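Local coordinates for protein Ceg4 (Legionella pneumophila subsp. pneumophila, PDB 6AOK) that acts as a HAD-like phosphotyrosine phosphatase, an effector that attenuates activation of eukaryotic MAPK pathways, at residues T34-S39 with V85-S90. Sequence-based numbering, arbitrary orientation.
Sequences TEFYQS and VDFLMS
Phe87 reaches out of a 3-10 turn to meet the start of helix 35-39, at the N-cap Thr34 and at Phe36 in the first turn. Its CB points toward 34-39, and CG lies beside the backbone N (chi1 -81°), anti to the carbonyl carbon. Beyond CG, CD2 approaches CD2 of Phe36 at 4.0 Å, and CE2 lies 3.9 Å from that same Phe36 CD2. The two rings form an offset edge-to-face pair, the edge of Phe36 turned to the face of Phe87, with centroids 5.7 Å apart and planes at 86°. At the far end, CZ of Phe87 comes within 3.7 Å of the methyl CG2 of Thr34, whose CB lies in the plane of the Phe87 ring at its edge. Both segments belong to the insertion between strands 13-17 and 106-111 of the parallel HAD-like sheet, probably a C1-type cap, and the Phe87 side chain stands about 13 Å from the bound magnesium ion. Thr34 OG1 also sits at this edge, 3.5 Å from Phe87 CE2. This OG1 accepts a nearly straight bond from Tyr37 N (3.2 Å, 171°) and is also hydrogen-bonded to Thr31 O. The Phe87 side chain also touches Tyr71 and Tyr118, while Phe36 touches Lys70.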
# COMPACT_ATOMS: atom_id res chain seq x y z
N THR A 34 -4.23 17.24 7.96
CA THR A 34 -3.66 17.47 9.28
C THR A 34 -2.45 18.38 9.19
O THR A 34 -1.78 18.46 8.15
CB THR A 34 -3.25 16.14 9.93
OG1 THR A 34 -2.22 15.51 9.13
CG2 THR A 34 -4.42 15.22 10.06
N GLU A 35 -2.09 19.00 10.34
CA GLU A 35 -0.86 19.79 10.34
C GLU A 35 0.32 18.92 9.96
O GLU A 35 1.19 19.35 9.20
CB GLU A 35 -0.59 20.45 11.68
CG GLU A 35 -1.58 21.49 12.10
CD GLU A 35 -1.59 22.71 11.18
OE1 GLU A 35 -0.56 23.07 10.60
OE2 GLU A 35 -2.67 23.28 11.02
N PHE A 36 0.36 17.67 10.44
CA PHE A 36 1.52 16.83 10.18
C PHE A 36 1.71 16.58 8.70
O PHE A 36 2.78 16.82 8.16
CB PHE A 36 1.45 15.50 10.93
CG PHE A 36 2.59 14.60 10.56
CD1 PHE A 36 3.91 14.99 10.83
CD2 PHE A 36 2.37 13.42 9.87
CE1 PHE A 36 4.98 14.17 10.47
CE2 PHE A 36 3.45 12.57 9.50
CZ PHE A 36 4.74 12.95 9.80
N TYR A 37 0.67 16.14 8.00
CA TYR A 37 0.82 15.92 6.56
C TYR A 37 1.17 17.23 5.84
O TYR A 37 2.03 17.26 4.94
CB TYR A 37 -0.48 15.36 6.01
CG TYR A 37 -0.41 14.91 4.58
CD1 TYR A 37 -0.54 15.82 3.52
CD2 TYR A 37 -0.21 13.57 4.28
CE1 TYR A 37 -0.47 15.38 2.20
CE2 TYR A 37 -0.16 13.12 2.97
CZ TYR A 37 -0.28 14.01 1.95
OH TYR A 37 -0.19 13.56 0.65
N GLN A 38 0.50 18.30 6.20
CA GLN A 38 0.74 19.58 5.52
C GLN A 38 2.16 20.06 5.76
O GLN A 38 2.74 20.75 4.90
CB GLN A 38 -0.28 20.63 6.00
CG GLN A 38 -1.71 20.26 5.48
CD GLN A 38 -1.90 20.61 4.02
OE1 GLN A 38 -1.40 21.64 3.54
NE2 GLN A 38 -2.66 19.83 3.35
N SER A 39 2.74 19.74 6.92
CA SER A 39 4.13 20.12 7.22
C SER A 39 5.13 19.44 6.30
O SER A 39 6.29 19.88 6.21
CB SER A 39 4.47 19.80 8.69
OG SER A 39 4.73 18.38 8.88
N VAL A 85 -0.21 7.37 16.29
CA VAL A 85 0.48 6.26 15.65
C VAL A 85 -0.37 5.63 14.55
O VAL A 85 0.14 4.89 13.70
CB VAL A 85 0.91 5.25 16.76
CG1 VAL A 85 -0.32 4.60 17.38
CG2 VAL A 85 1.83 4.17 16.20
N ASP A 86 -1.68 5.94 14.52
CA ASP A 86 -2.58 5.48 13.46
C ASP A 86 -2.24 6.05 12.09
O ASP A 86 -2.70 5.49 11.08
CB ASP A 86 -4.04 5.82 13.80
CG ASP A 86 -4.60 4.97 14.93
OD1 ASP A 86 -5.74 5.22 15.35
OD2 ASP A 86 -3.89 4.05 15.41
N PHE A 87 -1.45 7.13 12.00
CA PHE A 87 -0.89 7.53 10.71
C PHE A 87 0.01 6.48 10.10
O PHE A 87 0.23 6.48 8.88
CB PHE A 87 -0.02 8.76 10.84
CG PHE A 87 -0.77 10.05 10.88
CD1 PHE A 87 -1.46 10.43 12.03
CD2 PHE A 87 -0.72 10.93 9.80
CE1 PHE A 87 -2.12 11.64 12.09
CE2 PHE A 87 -1.37 12.17 9.86
CZ PHE A 87 -2.06 12.52 11.01
N LEU A 88 0.57 5.60 10.91
CA LEU A 88 1.58 4.65 10.46
C LEU A 88 0.95 3.29 10.14
O LEU A 88 -0.22 3.03 10.45
CB LEU A 88 2.66 4.50 11.54
CG LEU A 88 3.36 5.77 12.01
CD1 LEU A 88 4.31 5.38 13.11
CD2 LEU A 88 4.13 6.30 10.83
N MSE A 89 1.73 2.43 9.51
CA MSE A 89 1.35 1.02 9.30
C MSE A 89 1.38 0.28 10.60
O MSE A 89 2.28 0.52 11.38
CB MSE A 89 2.34 0.30 8.39
CG MSE A 89 2.32 0.64 7.00
SE MSE A 89 3.40 -0.71 6.12
CE MSE A 89 5.04 0.38 6.01
N SER A 90 0.47 -0.66 10.83
CA SER A 90 0.58 -1.50 12.01
C SER A 90 1.80 -2.44 11.88
O SER A 90 2.26 -2.72 10.79
CB SER A 90 -0.68 -2.35 12.21
OG SER A 90 -0.86 -3.22 11.11